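Local atomic coordinates of uncharacterized protein conserved in bacteria (Cupriavidus necator, PDB entry 5DMH), a protein that catalyses the ATP-dependent phosphorylation of 3-oxo-tetronate to 3-oxo-tetronate 4-phosphate, as a member of the four-carbon acid sugar kinase family. Residues T119-D124 and E175-T180; R86-V91 and A125-P130; L168-G173 and T183-V188; S294-T299 and S435-G440; P148-N153 and G254-A259. All coordinates share one frame; numbering follows the deposited sequence.

Contact 1: residues T119-D124 and E175-T180; sequences TFDSTD and EHHPLT. With ADP (adenosine-5'-diphosphate), chain C.
Thr180 presses its branched side chain against the backbone of Asp121 and Ser122, and this residue accounts for the largest share of the buried surface. Its CB sits 3.4 Å from Ser122 O. With Thr180 OG1 set between its own backbone N and carbonyl carbon (chi1 55°), the hydroxyl is turned to Asp121, 3.6 Å from Asp121 CB, while the methyl takes the other branch. That methyl, Thr180 CG2, meets Thr123 CG2 at 3.9 Å, the two side chains crossing at about a right angle. Thr123 keeps its own hydroxyl for Ala125 N. Two irregular loops of the sugar-binding N-terminal domain are thus packed together, and the second of them carries His177, which reaches across to the nucleotide. Asp121 lies at the junction: Asp121 OD2 stands over one face of the His177 ring, 4.0 Å from His177 NE2, with carboxylate and ring planes 71° apart. The other carboxylate oxygen, Asp121 OD1, receives Thr119 OG1 at 2.7 Å through its syn lone pair, which restrains the rotation of the group. His177 is gripped at both nitrogens. Its ND1 accepts from the backbone N of Leu179 and of Thr180, both tilted from the ring plane, so NE2 is presented as a donor to ADP O3B, 2.6 Å away and nearly straight at 174°.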
# COMPACT_ATOMS: atom_id res chain seq x y z
N THR A 119 -6.55 0.44 6.54
CA THR A 119 -7.92 0.01 6.83
C THR A 119 -8.04 -1.50 7.04
O THR A 119 -9.14 -2.05 7.10
CB THR A 119 -8.95 0.55 5.79
OG1 THR A 119 -8.42 0.48 4.46
CG2 THR A 119 -9.31 1.99 6.07
N PHE A 120 -6.90 -2.17 7.15
CA PHE A 120 -6.76 -3.55 7.61
C PHE A 120 -7.34 -4.53 6.61
O PHE A 120 -7.73 -5.61 6.99
CB PHE A 120 -7.39 -3.75 8.99
CG PHE A 120 -6.63 -4.70 9.89
CD1 PHE A 120 -5.32 -4.42 10.28
CD2 PHE A 120 -7.22 -5.85 10.37
CE1 PHE A 120 -4.61 -5.29 11.14
CE2 PHE A 120 -6.53 -6.71 11.21
CZ PHE A 120 -5.22 -6.42 11.59
N ASP A 121 -7.32 -4.13 5.34
CA ASP A 121 -7.96 -4.85 4.25
C ASP A 121 -7.58 -6.34 4.25
O ASP A 121 -6.42 -6.70 4.07
CB ASP A 121 -7.60 -4.22 2.90
CG ASP A 121 -8.05 -2.78 2.78
OD1 ASP A 121 -8.10 -2.09 3.83
OD2 ASP A 121 -8.36 -2.33 1.64
N SER A 122 -8.59 -7.18 4.49
CA SER A 122 -8.39 -8.61 4.64
C SER A 122 -9.77 -9.26 4.72
O SER A 122 -10.82 -8.55 4.76
CB SER A 122 -7.60 -8.94 5.91
OG SER A 122 -8.24 -8.42 7.07
N THR A 123 -9.75 -10.58 4.81
CA THR A 123 -10.94 -11.37 5.11
C THR A 123 -10.55 -12.36 6.23
O THR A 123 -9.37 -12.43 6.61
CB THR A 123 -11.47 -12.16 3.87
OG1 THR A 123 -10.64 -13.30 3.64
CG2 THR A 123 -11.54 -11.28 2.61
N ASP A 124 -11.53 -13.09 6.76
CA ASP A 124 -11.26 -14.11 7.79
C ASP A 124 -10.26 -15.17 7.27
O ASP A 124 -9.66 -15.89 8.06
CB ASP A 124 -12.57 -14.81 8.22
CG ASP A 124 -13.48 -13.92 9.04
OD1 ASP A 124 -13.05 -12.83 9.51
OD2 ASP A 124 -14.64 -14.33 9.24
N GLU A 175 -17.06 -0.80 4.60
CA GLU A 175 -18.02 -1.88 4.64
C GLU A 175 -18.51 -2.20 3.24
O GLU A 175 -19.13 -3.24 3.04
CB GLU A 175 -19.19 -1.55 5.59
CG GLU A 175 -20.11 -0.49 5.13
CD GLU A 175 -19.68 0.93 5.47
OE1 GLU A 175 -18.47 1.20 5.68
OE2 GLU A 175 -20.59 1.80 5.51
N HIS A 176 -18.24 -1.30 2.29
CA HIS A 176 -18.60 -1.52 0.89
C HIS A 176 -17.41 -1.76 -0.05
O HIS A 176 -17.56 -1.69 -1.27
CB HIS A 176 -19.39 -0.32 0.36
CG HIS A 176 -20.68 -0.13 1.09
ND1 HIS A 176 -21.03 1.06 1.68
CD2 HIS A 176 -21.71 -0.98 1.33
CE1 HIS A 176 -22.22 0.93 2.26
NE2 HIS A 176 -22.65 -0.30 2.05
N HIS A 177 -16.23 -2.03 0.49
CA HIS A 177 -15.09 -2.34 -0.41
C HIS A 177 -15.45 -3.53 -1.32
O HIS A 177 -16.00 -4.51 -0.86
CB HIS A 177 -13.82 -2.61 0.39
CG HIS A 177 -12.58 -2.62 -0.45
ND1 HIS A 177 -12.19 -3.73 -1.16
CD2 HIS A 177 -11.67 -1.66 -0.75
CE1 HIS A 177 -11.09 -3.47 -1.83
NE2 HIS A 177 -10.75 -2.21 -1.60
N PRO A 178 -15.11 -3.46 -2.62
CA PRO A 178 -15.53 -4.53 -3.54
C PRO A 178 -14.99 -5.93 -3.23
O PRO A 178 -15.68 -6.94 -3.49
CB PRO A 178 -14.99 -4.09 -4.91
CG PRO A 178 -14.54 -2.68 -4.74
CD PRO A 178 -14.32 -2.41 -3.28
N LEU A 179 -13.76 -5.98 -2.73
CA LEU A 179 -13.04 -7.22 -2.45
C LEU A 179 -12.96 -7.66 -0.99
O LEU A 179 -13.07 -8.86 -0.71
CB LEU A 179 -11.61 -7.07 -2.95
CG LEU A 179 -11.26 -7.46 -4.38
CD1 LEU A 179 -12.39 -7.32 -5.34
CD2 LEU A 179 -10.00 -6.71 -4.85
N THR A 180 -12.69 -6.71 -0.09
CA THR A 180 -12.57 -6.99 1.33
C THR A 180 -13.47 -6.02 2.12
O THR A 180 -12.97 -5.09 2.77
CB THR A 180 -11.12 -6.85 1.82
OG1 THR A 180 -10.61 -5.57 1.47
CG2 THR A 180 -10.25 -7.91 1.18
PB ADP C . -8.49 0.20 -3.46
O1B ADP C . -7.11 0.84 -3.40
O2B ADP C . -9.59 1.25 -3.45
O3B ADP C . -8.69 -0.92 -2.44
PA ADP C . -8.05 -1.76 -5.59
O1A ADP C . -7.65 -1.47 -6.98
O2A ADP C . -7.12 -2.39 -4.62
O3A ADP C . -8.66 -0.38 -4.97
O5' ADP C . -9.33 -2.73 -5.56
C5' ADP C . -10.52 -2.43 -6.28
C4' ADP C . -11.06 -3.72 -6.89
O4' ADP C . -12.40 -3.53 -7.30
C3' ADP C . -10.27 -4.13 -8.13
O3' ADP C . -10.17 -5.57 -8.22
C2' ADP C . -11.12 -3.59 -9.23
O2' ADP C . -10.84 -4.17 -10.48
C1' ADP C . -12.50 -3.86 -8.68
N9 ADP C . -13.48 -3.02 -9.35
C8 ADP C . -13.35 -1.71 -9.70
N7 ADP C . -14.44 -1.28 -10.34
C5 ADP C . -15.29 -2.33 -10.41
C6 ADP C . -16.62 -2.55 -10.98
N6 ADP C . -17.23 -1.50 -11.57
N1 ADP C . -17.17 -3.77 -10.84
C2 ADP C . -16.54 -4.79 -10.22
N3 ADP C . -15.31 -4.68 -9.68
C4 ADP C . -14.65 -3.48 -9.76

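Contact 2: residues R86-V91 and A125-P130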
# COMPACT_ATOMS: atom_id res chain seq x y z
N ARG A 86 -2.34 -8.99 -1.25
CA ARG A 86 -3.41 -8.67 -0.32
C ARG A 86 -4.64 -9.58 -0.41
O ARG A 86 -5.31 -9.81 0.60
CB ARG A 86 -3.83 -7.21 -0.53
CG ARG A 86 -5.02 -6.75 0.32
CD ARG A 86 -5.29 -5.27 0.01
NE ARG A 86 -4.19 -4.53 0.59
CZ ARG A 86 -4.01 -3.22 0.54
NH1 ARG A 86 -4.85 -2.44 -0.15
NH2 ARG A 86 -2.95 -2.71 1.14
N THR A 87 -4.98 -10.09 -1.59
CA THR A 87 -6.21 -10.85 -1.74
C THR A 87 -6.03 -12.21 -2.41
O THR A 87 -7.02 -12.89 -2.69
CB THR A 87 -7.27 -10.07 -2.55
OG1 THR A 87 -6.77 -9.81 -3.87
CG2 THR A 87 -7.59 -8.76 -1.87
N ILE A 88 -4.79 -12.61 -2.69
CA ILE A 88 -4.51 -13.95 -3.22
C ILE A 88 -4.70 -14.97 -2.08
O ILE A 88 -4.80 -14.60 -0.93
CB ILE A 88 -3.07 -14.01 -3.85
CG1 ILE A 88 -1.97 -13.87 -2.79
CG2 ILE A 88 -2.92 -12.94 -4.94
CD1 ILE A 88 -0.56 -13.91 -3.34
N PRO A 89 -4.78 -16.27 -2.40
CA PRO A 89 -4.86 -17.28 -1.34
C PRO A 89 -3.76 -17.15 -0.30
O PRO A 89 -2.61 -16.79 -0.63
CB PRO A 89 -4.74 -18.61 -2.11
CG PRO A 89 -5.36 -18.27 -3.44
CD PRO A 89 -4.91 -16.89 -3.74
N ALA A 90 -4.10 -17.46 0.94
CA ALA A 90 -3.17 -17.27 2.05
C ALA A 90 -1.86 -18.05 1.86
O ALA A 90 -0.77 -17.52 2.14
CB ALA A 90 -3.82 -17.65 3.37
N VAL A 91 -1.95 -19.27 1.35
CA VAL A 91 -0.74 -20.07 1.14
C VAL A 91 0.23 -19.39 0.17
O VAL A 91 1.44 -19.45 0.35
CB VAL A 91 -1.08 -21.51 0.65
CG1 VAL A 91 -1.67 -21.50 -0.74
CG2 VAL A 91 0.16 -22.38 0.71
N ALA A 125 -10.11 -15.28 5.96
CA ALA A 125 -9.18 -16.24 5.36
C ALA A 125 -7.75 -15.67 5.27
O ALA A 125 -6.81 -16.41 5.03
CB ALA A 125 -9.65 -16.68 4.00
N GLY A 126 -7.58 -14.38 5.48
CA GLY A 126 -6.26 -13.77 5.43
C GLY A 126 -6.26 -12.45 4.70
O GLY A 126 -7.33 -11.97 4.31
N ASN A 127 -5.10 -11.84 4.51
CA ASN A 127 -3.80 -12.47 4.66
C ASN A 127 -2.90 -11.86 5.75
O ASN A 127 -1.75 -12.26 5.88
CB ASN A 127 -3.09 -12.40 3.30
CG ASN A 127 -3.80 -13.24 2.25
OD1 ASN A 127 -4.41 -14.26 2.58
ND2 ASN A 127 -3.71 -12.83 0.98
N ILE A 128 -3.43 -10.91 6.52
CA ILE A 128 -2.62 -10.24 7.53
C ILE A 128 -2.15 -11.22 8.61
O ILE A 128 -0.95 -11.31 8.93
CB ILE A 128 -3.37 -9.02 8.16
CG1 ILE A 128 -3.69 -7.99 7.07
CG2 ILE A 128 -2.54 -8.44 9.32
CD1 ILE A 128 -4.59 -6.87 7.54
N GLY A 129 -3.10 -11.99 9.14
CA GLY A 129 -2.76 -13.00 10.13
C GLY A 129 -1.80 -14.08 9.63
O GLY A 129 -0.78 -14.35 10.27
N PRO A 130 -2.13 -14.73 8.51
CA PRO A 130 -1.25 -15.82 8.06
C PRO A 130 0.16 -15.34 7.73
O PRO A 130 1.12 -16.02 8.13
CB PRO A 130 -1.96 -16.34 6.81
CG PRO A 130 -3.41 -16.11 7.10
CD PRO A 130 -3.44 -14.80 7.85
O HOH W 1 -5.13 -9.06 3.36
O HOH W 2 -7.71 -10.63 1.69
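This is a mixed contact, one side-chain amide bonded to backbone beside a small apolar patch, between two chain segments that each run into a helix, 86-91 into helix 90-106 and 125-130 into helix 128-139, within the sugar-binding N-terminal domain. Asn127 carries its polar part. Its CG lies beside the backbone N and anti to the carbonyl carbon (chi1 -66°), which sends the carboxamide across to the other segment. There Asn127 ND2 donates to Ile88 O at 2.8 Å, in a nearly straight bond (169°) whose acceptor lies close to the amide plane. The same nitrogen also donates to Ser85 O, so one amide group ties down two carbonyls of the same approach to the helix. The oxygen end is laid on the first turn of helix 90-106: Asn127 OD1 comes within 3.3 Å of Ala90 CA. Asn127 occupies the N-cap position of helix 128-139, yet its side chain makes no capping bond there. The peptide bond between Gly126 and Asn127 is cis. Alongside the amide, Ala90 CB packs on the Pro130 ring, 4.1 Å from Pro130 CG, and approaches Ala125 O as well. Two waters lie between the backbones. One accepts from Asn127 N at 3.0 Å and is near Arg86 O; the other lies within bonding distance of Arg86 O and Gly126 O, though not every such bond need be made at once. The Arg86 guanidinium forms salt bridges with Asp39 and Asp40. One direct amide bond thus fixes how the helix starts meet, while the Ala90 methyl supplies most of the apolar contact.

Contact 3: residues L168-G173 and T183-V188; sequences LLNESG and TDASLV
The flat groups here are the Asn170 carboxamide and the peptide joining Thr183 to Asp184. Asn170 CB stands over one face of that peptide, 3.4 Å almost straight above Thr183 C. Thr183 O and Ala185 CB both lie on the same side of the carboxamide plane, and Ala185 CB approaches the oxygen end obliquely, 3.7 Å from Asn170 OD1. At the nitrogen end a water accepts from Asn170 ND2 and donates to Thr183 O at 2.8 Å. Asn170 CG sits between its own backbone N and carbonyl carbon (chi1 64°), which sets the amide alongside the Thr183 carbonyl. The contact closes a short excursion between strand 167-168, at the edge of a three-stranded antiparallel sheet, and helix 187-193. Ala185 is the apolar centre of this closure: its CB rests against Leu168 CD2 at 3.7 Å and Leu169 CB at 4.0 Å. Leu169 CD2 extends further along, to 3.9 Å from Asp184 O. Ala185 itself sits in the middle of an Asx turn, Ser186 N donating to Asp184 OD1 from above the carboxylate plane. The other oxygen, Asp184 OD2, makes salt bridges with Arg189 and Arg193, tying the turn to the helix that follows.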
# COMPACT_ATOMS: atom_id res chain seq x y z
N LEU A 168 -16.37 4.70 12.90
CA LEU A 168 -15.84 3.34 12.97
C LEU A 168 -15.61 2.84 11.53
O LEU A 168 -16.32 3.25 10.58
CB LEU A 168 -16.84 2.42 13.67
CG LEU A 168 -17.00 2.58 15.18
CD1 LEU A 168 -18.31 1.94 15.67
CD2 LEU A 168 -15.81 2.01 15.87
N LEU A 169 -14.65 1.94 11.41
CA LEU A 169 -14.26 1.37 10.12
C LEU A 169 -15.45 0.90 9.31
O LEU A 169 -15.52 1.12 8.09
CB LEU A 169 -13.32 0.19 10.35
CG LEU A 169 -12.82 -0.62 9.15
CD1 LEU A 169 -11.94 0.28 8.29
CD2 LEU A 169 -12.02 -1.84 9.62
N ASN A 170 -16.39 0.24 10.00
CA ASN A 170 -17.51 -0.41 9.34
C ASN A 170 -18.68 0.53 9.04
O ASN A 170 -19.70 0.12 8.51
CB ASN A 170 -17.97 -1.60 10.17
CG ASN A 170 -18.50 -1.18 11.53
OD1 ASN A 170 -17.89 -0.36 12.20
ND2 ASN A 170 -19.65 -1.70 11.90
N GLU A 171 -18.50 1.80 9.36
CA GLU A 171 -19.41 2.88 9.00
C GLU A 171 -18.67 3.98 8.18
O GLU A 171 -19.16 5.11 8.05
CB GLU A 171 -19.97 3.51 10.27
CG GLU A 171 -20.90 2.64 11.10
CD GLU A 171 -21.46 3.42 12.31
OE1 GLU A 171 -22.45 4.14 12.15
OE2 GLU A 171 -20.86 3.35 13.38
N SER A 172 -17.51 3.64 7.62
CA SER A 172 -16.61 4.59 6.96
C SER A 172 -16.68 4.57 5.41
O SER A 172 -16.10 5.42 4.73
CB SER A 172 -15.17 4.30 7.36
OG SER A 172 -14.71 3.13 6.69
N GLY A 173 -17.39 3.58 4.88
CA GLY A 173 -17.34 3.26 3.47
C GLY A 173 -16.61 1.94 3.20
O GLY A 173 -16.84 1.31 2.16
N THR A 183 -16.67 -5.19 7.88
CA THR A 183 -17.92 -5.00 8.59
C THR A 183 -17.75 -4.97 10.13
O THR A 183 -18.74 -4.88 10.84
CB THR A 183 -18.95 -6.06 8.22
OG1 THR A 183 -18.46 -7.35 8.57
CG2 THR A 183 -19.21 -6.02 6.74
N ASP A 184 -16.51 -5.04 10.60
CA ASP A 184 -16.19 -5.13 12.04
C ASP A 184 -15.01 -4.22 12.35
O ASP A 184 -13.94 -4.39 11.79
CB ASP A 184 -15.82 -6.59 12.39
CG ASP A 184 -15.68 -6.82 13.90
OD1 ASP A 184 -15.70 -5.83 14.68
OD2 ASP A 184 -15.57 -8.00 14.30
N ALA A 185 -15.19 -3.25 13.25
CA ALA A 185 -14.14 -2.29 13.56
C ALA A 185 -13.23 -2.77 14.66
O ALA A 185 -12.21 -2.15 14.94
CB ALA A 185 -14.73 -0.93 13.95
N SER A 186 -13.59 -3.88 15.29
CA SER A 186 -12.76 -4.46 16.36
C SER A 186 -11.59 -5.28 15.78
O SER A 186 -11.74 -6.44 15.38
CB SER A 186 -13.62 -5.30 17.30
OG SER A 186 -12.79 -5.88 18.30
N LEU A 187 -10.43 -4.65 15.70
CA LEU A 187 -9.29 -5.26 15.05
C LEU A 187 -8.78 -6.49 15.80
O LEU A 187 -8.19 -7.38 15.20
CB LEU A 187 -8.15 -4.25 14.91
CG LEU A 187 -8.40 -3.00 14.08
CD1 LEU A 187 -7.11 -2.19 13.90
CD2 LEU A 187 -8.99 -3.38 12.72
N VAL A 188 -8.99 -6.55 17.12
CA VAL A 188 -8.56 -7.72 17.88
C VAL A 188 -9.36 -8.93 17.42
O VAL A 188 -8.79 -9.99 17.09
CB VAL A 188 -8.68 -7.52 19.41
CG1 VAL A 188 -8.44 -8.83 20.14
CG2 VAL A 188 -7.72 -6.46 19.86
O HOH W 3 -21.27 -3.91 10.26

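Contact 4: residues S294-T299 and S435-G440; sequences SASRAT and SGNFGG. With ADP (adenosine-5'-diphosphate), chain C.
Ser296, the N-cap of helix 297-308, points its CB toward the turn 435-438, and its two side-chain atoms have separate neighbours. Its CB is flanked by Asn437 OD1 at 3.6 Å and by the carbonyl of Gly436. Beyond it, Ser296 OG lies between its own backbone N and carbonyl carbon (chi1 73°), a rotation that lets the hydroxyl do two jobs. It donates to Gly436 O at 2.6 Å, arriving well above the carbonyl plane, and it accepts from Thr299 N at 2.9 Å, the classical N-cap bond at the start of the helix. Gly436 O is further bonded to Lys434 NZ, which also binds Thr299 OG1. Ala298 CB packs against the carbonyl oxygens of Gly436 and Asn437, and a water links Ala298 N to Asn437 OD1. This join of helix start and type I turn belongs to the nucleotide-binding C-terminal domain, and the same two segments each give one donor to the beta-phosphate of ADP. Ser294 OG, anti to its own N, donates to ADP O2B at 2.6 Å and accepts from Ser296 N in an ST turn. On the other segment Gly436 N donates to ADP O1B at 2.8 Å, while Gly436 CA comes within 3.2 Å of Ser294 OG.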
# COMPACT_ATOMS: atom_id res chain seq x y z
N SER A 294 -9.91 1.69 -8.53
CA SER A 294 -10.52 1.80 -7.21
C SER A 294 -12.00 2.19 -7.32
O SER A 294 -12.37 3.00 -8.15
CB SER A 294 -9.76 2.85 -6.40
OG SER A 294 -10.33 3.07 -5.10
N ALA A 295 -12.83 1.64 -6.44
CA ALA A 295 -14.24 2.01 -6.31
C ALA A 295 -14.53 2.85 -5.05
O ALA A 295 -15.69 2.95 -4.63
CB ALA A 295 -15.08 0.76 -6.27
N SER A 296 -13.50 3.42 -4.47
CA SER A 296 -13.63 4.13 -3.20
C SER A 296 -14.36 5.44 -3.40
O SER A 296 -14.47 5.96 -4.52
CB SER A 296 -12.27 4.43 -2.63
OG SER A 296 -11.67 5.45 -3.39
N ARG A 297 -14.85 6.00 -2.31
CA ARG A 297 -15.46 7.29 -2.33
C ARG A 297 -14.50 8.36 -2.80
O ARG A 297 -14.87 9.21 -3.61
CB ARG A 297 -15.97 7.64 -0.94
CG ARG A 297 -17.27 6.96 -0.60
CD ARG A 297 -17.76 7.45 0.75
NE ARG A 297 -18.55 6.44 1.43
CZ ARG A 297 -18.94 6.53 2.70
NH1 ARG A 297 -18.60 7.59 3.42
NH2 ARG A 297 -19.67 5.55 3.24
N ALA A 298 -13.26 8.29 -2.33
CA ALA A 298 -12.24 9.25 -2.75
C ALA A 298 -12.01 9.17 -4.27
O ALA A 298 -12.00 10.19 -4.96
CB ALA A 298 -10.95 8.97 -2.03
N THR A 299 -11.90 7.96 -4.79
CA THR A 299 -11.67 7.79 -6.22
C THR A 299 -12.91 8.20 -7.02
O THR A 299 -12.78 8.81 -8.09
CB THR A 299 -11.23 6.35 -6.60
OG1 THR A 299 -10.06 5.99 -5.86
CG2 THR A 299 -10.89 6.28 -8.05
N SER A 435 -3.23 4.69 -3.36
CA SER A 435 -4.18 3.89 -2.60
C SER A 435 -5.58 4.46 -2.75
O SER A 435 -5.78 5.68 -2.74
CB SER A 435 -3.77 3.84 -1.13
OG SER A 435 -4.47 2.80 -0.48
N GLY A 436 -6.56 3.58 -2.88
CA GLY A 436 -7.90 3.99 -3.22
C GLY A 436 -8.49 5.09 -2.35
O GLY A 436 -9.15 6.01 -2.86
N ASN A 437 -8.25 5.02 -1.05
CA ASN A 437 -8.82 5.98 -0.14
C ASN A 437 -8.06 7.32 -0.04
O ASN A 437 -8.50 8.24 0.67
CB ASN A 437 -8.94 5.36 1.26
CG ASN A 437 -9.99 4.28 1.35
OD1 ASN A 437 -11.08 4.40 0.79
ND2 ASN A 437 -9.68 3.23 2.07
N PHE A 438 -6.92 7.44 -0.72
CA PHE A 438 -6.06 8.60 -0.51
C PHE A 438 -6.23 9.68 -1.56
O PHE A 438 -6.82 9.44 -2.65
CB PHE A 438 -4.59 8.19 -0.46
CG PHE A 438 -4.23 7.33 0.71
CD1 PHE A 438 -5.13 7.11 1.76
CD2 PHE A 438 -2.98 6.71 0.76
CE1 PHE A 438 -4.76 6.29 2.84
CE2 PHE A 438 -2.62 5.90 1.83
CZ PHE A 438 -3.51 5.69 2.86
N GLY A 439 -5.72 10.87 -1.23
CA GLY A 439 -5.75 12.01 -2.11
C GLY A 439 -7.02 12.83 -1.97
O GLY A 439 -8.08 12.31 -1.61
N GLY A 440 -6.91 14.11 -2.31
CA GLY A 440 -8.05 15.00 -2.34
C GLY A 440 -8.80 14.92 -3.65
O GLY A 440 -8.41 14.14 -4.56
PB ADP C . -8.49 0.20 -3.46
O1B ADP C . -7.11 0.84 -3.40
O2B ADP C . -9.59 1.25 -3.45
O3B ADP C . -8.69 -0.92 -2.44
PA ADP C . -8.05 -1.76 -5.59
O1A ADP C . -7.65 -1.47 -6.98
O2A ADP C . -7.12 -2.39 -4.62
O3A ADP C . -8.66 -0.38 -4.97
O5' ADP C . -9.33 -2.73 -5.56
C5' ADP C . -10.52 -2.43 -6.28
C4' ADP C . -11.06 -3.72 -6.89
O4' ADP C . -12.40 -3.53 -7.30
C3' ADP C . -10.27 -4.13 -8.13
O3' ADP C . -10.17 -5.57 -8.22
C2' ADP C . -11.12 -3.59 -9.23
O2' ADP C . -10.84 -4.17 -10.48
C1' ADP C . -12.50 -3.86 -8.68
N9 ADP C . -13.48 -3.02 -9.35
C8 ADP C . -13.35 -1.71 -9.70
N7 ADP C . -14.44 -1.28 -10.34
C5 ADP C . -15.29 -2.33 -10.41
C6 ADP C . -16.62 -2.55 -10.98
N6 ADP C . -17.23 -1.50 -11.57
N1 ADP C . -17.17 -3.77 -10.84
C2 ADP C . -16.54 -4.79 -10.22
N3 ADP C . -15.31 -4.68 -9.68
C4 ADP C . -14.65 -3.48 -9.76
O HOH W 4 -12.49 6.78 0.11

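Contact 5: residues P148-N153 and G254-A259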
# COMPACT_ATOMS: atom_id res chain seq x y z
N PRO A 148 -2.29 -0.46 12.15
CA PRO A 148 -2.59 0.27 10.91
C PRO A 148 -2.87 1.77 11.06
O PRO A 148 -3.25 2.40 10.08
CB PRO A 148 -3.84 -0.43 10.41
CG PRO A 148 -4.54 -0.94 11.69
CD PRO A 148 -3.39 -1.35 12.57
N ALA A 149 -2.68 2.36 12.25
CA ALA A 149 -3.01 3.77 12.44
C ALA A 149 -2.21 4.71 11.51
O ALA A 149 -1.02 4.47 11.20
CB ALA A 149 -2.82 4.16 13.89
N PHE A 150 -2.86 5.81 11.11
CA PHE A 150 -2.29 6.73 10.16
C PHE A 150 -3.02 8.08 10.32
O PHE A 150 -3.86 8.44 9.50
CB PHE A 150 -2.51 6.14 8.74
CG PHE A 150 -1.70 6.80 7.63
CD1 PHE A 150 -0.97 7.96 7.84
CD2 PHE A 150 -1.67 6.23 6.37
CE1 PHE A 150 -0.25 8.53 6.83
CE2 PHE A 150 -0.94 6.79 5.35
CZ PHE A 150 -0.22 7.95 5.57
N PRO A 151 -2.73 8.80 11.41
CA PRO A 151 -3.47 10.02 11.71
C PRO A 151 -3.51 11.04 10.58
O PRO A 151 -4.53 11.71 10.38
CB PRO A 151 -2.71 10.60 12.92
CG PRO A 151 -2.29 9.35 13.67
CD PRO A 151 -1.86 8.40 12.54
N GLU A 152 -2.42 11.17 9.84
CA GLU A 152 -2.32 12.11 8.74
C GLU A 152 -3.41 11.83 7.69
O GLU A 152 -3.79 12.73 6.92
CB GLU A 152 -0.93 12.01 8.10
CG GLU A 152 -0.56 13.14 7.13
CD GLU A 152 0.66 12.84 6.23
OE1 GLU A 152 1.27 11.73 6.33
OE2 GLU A 152 0.98 13.69 5.37
N ASN A 153 -3.85 10.58 7.63
CA ASN A 153 -4.90 10.16 6.70
C ASN A 153 -6.15 9.76 7.47
O ASN A 153 -7.02 9.05 6.94
CB ASN A 153 -4.43 9.01 5.79
CG ASN A 153 -4.09 9.48 4.37
OD1 ASN A 153 -4.74 10.37 3.82
ND2 ASN A 153 -3.06 8.87 3.79
N GLY A 254 2.00 -3.20 10.30
CA GLY A 254 1.05 -2.11 10.28
C GLY A 254 1.00 -1.40 8.96
O GLY A 254 1.41 -1.92 7.91
N GLY A 255 0.48 -0.18 9.01
CA GLY A 255 0.49 0.71 7.86
C GLY A 255 1.78 1.50 7.82
O GLY A 255 2.78 1.12 8.41
N SER A 256 1.77 2.63 7.12
CA SER A 256 2.99 3.40 7.00
C SER A 256 3.28 4.18 8.27
O SER A 256 4.42 4.51 8.52
CB SER A 256 2.95 4.34 5.79
OG SER A 256 1.94 5.28 5.93
N GLY A 257 2.25 4.51 9.04
CA GLY A 257 2.44 5.32 10.23
C GLY A 257 3.35 4.67 11.25
O GLY A 257 4.12 5.35 11.95
N ILE A 258 3.25 3.35 11.38
CA ILE A 258 4.05 2.67 12.40
C ILE A 258 5.56 2.77 12.10
O ILE A 258 6.40 2.52 12.97
CB ILE A 258 3.61 1.22 12.60
CG1 ILE A 258 4.19 0.64 13.89
CG2 ILE A 258 4.05 0.32 11.43
CD1 ILE A 258 3.82 1.44 15.16
N ALA A 259 5.90 3.12 10.86
CA ALA A 259 7.32 3.28 10.46
C ALA A 259 7.90 4.64 10.80
O ALA A 259 9.12 4.83 10.72
CB ALA A 259 7.49 3.03 8.97
O HOH W 5 0.55 2.37 10.66
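Phe150 and Ser256 make the side-chain part of a contact that is otherwise glycine backbone against backbone. Ser256 OG sits over one face of the Phe150 ring, displaced toward the rim and 3.3 Å from Phe150 CE2. The opposite face of the ring is covered by Asn153 CB, so the aromatic is sandwiched between a hydroxyl and an aliphatic carbon. With Phe150 CG anti to its backbone N (chi1 -166°), the ring swings across to the 254-259 loop although its CB leaves the chain at an angle to it. Ser256 OG has its polar partner in Asp46 OD1 on helix 41-53. Close packing continues where the two segments run side by side. Pro148 CA lies 3.6 Å from Gly255 N, and Gly257, with no side chain in the way, brings its CA to 3.7 Å from Ala149 O. Between these points the segments meet through a water instead of directly: it donates to Ala149 O at 2.7 Å and accepts from Ile258 N at 3.0 Å. No direct hydrogen bond spans the two segments, so this bridge supplies a polar link between them. Even this side is not open to solvent, since every touching residue is buried. Beyond it, Ile258 packs on Leu242 of helix 236-245. The two loops leave the C-terminal ends of strands 144-147 and 251-254, which lie next to each other and run parallel, a pairing characteristic of alpha/beta domains built on a parallel sheet, here the sugar-binding domain.

In the fold
Contacts 4 and 5 are buried, whereas contacts 1, 2 and 3 are partly buried. Contacts 1, 2, 3 and 5 belong to the sugar-binding domain and contact 4 to the nucleotide-binding one, yet contacts 1 and 4 meet at ADP, with Pro178 packed on Ala295. Phe120 links contact 1 to contact 3 through Leu187 and to contact 5 through Pro148; Leu187 and Pro148 also touch. Across the domains, Phe438 of contact 4 packs on Phe150 of contact 5. Chemistry follows place: one hydroxyl and one backbone amide bind phosphate in contact 4, a side-chain amide bonds to a carbonyl ahead of a helix in contact 2, and the bare Gly257 permits close backbone approach in contact 5.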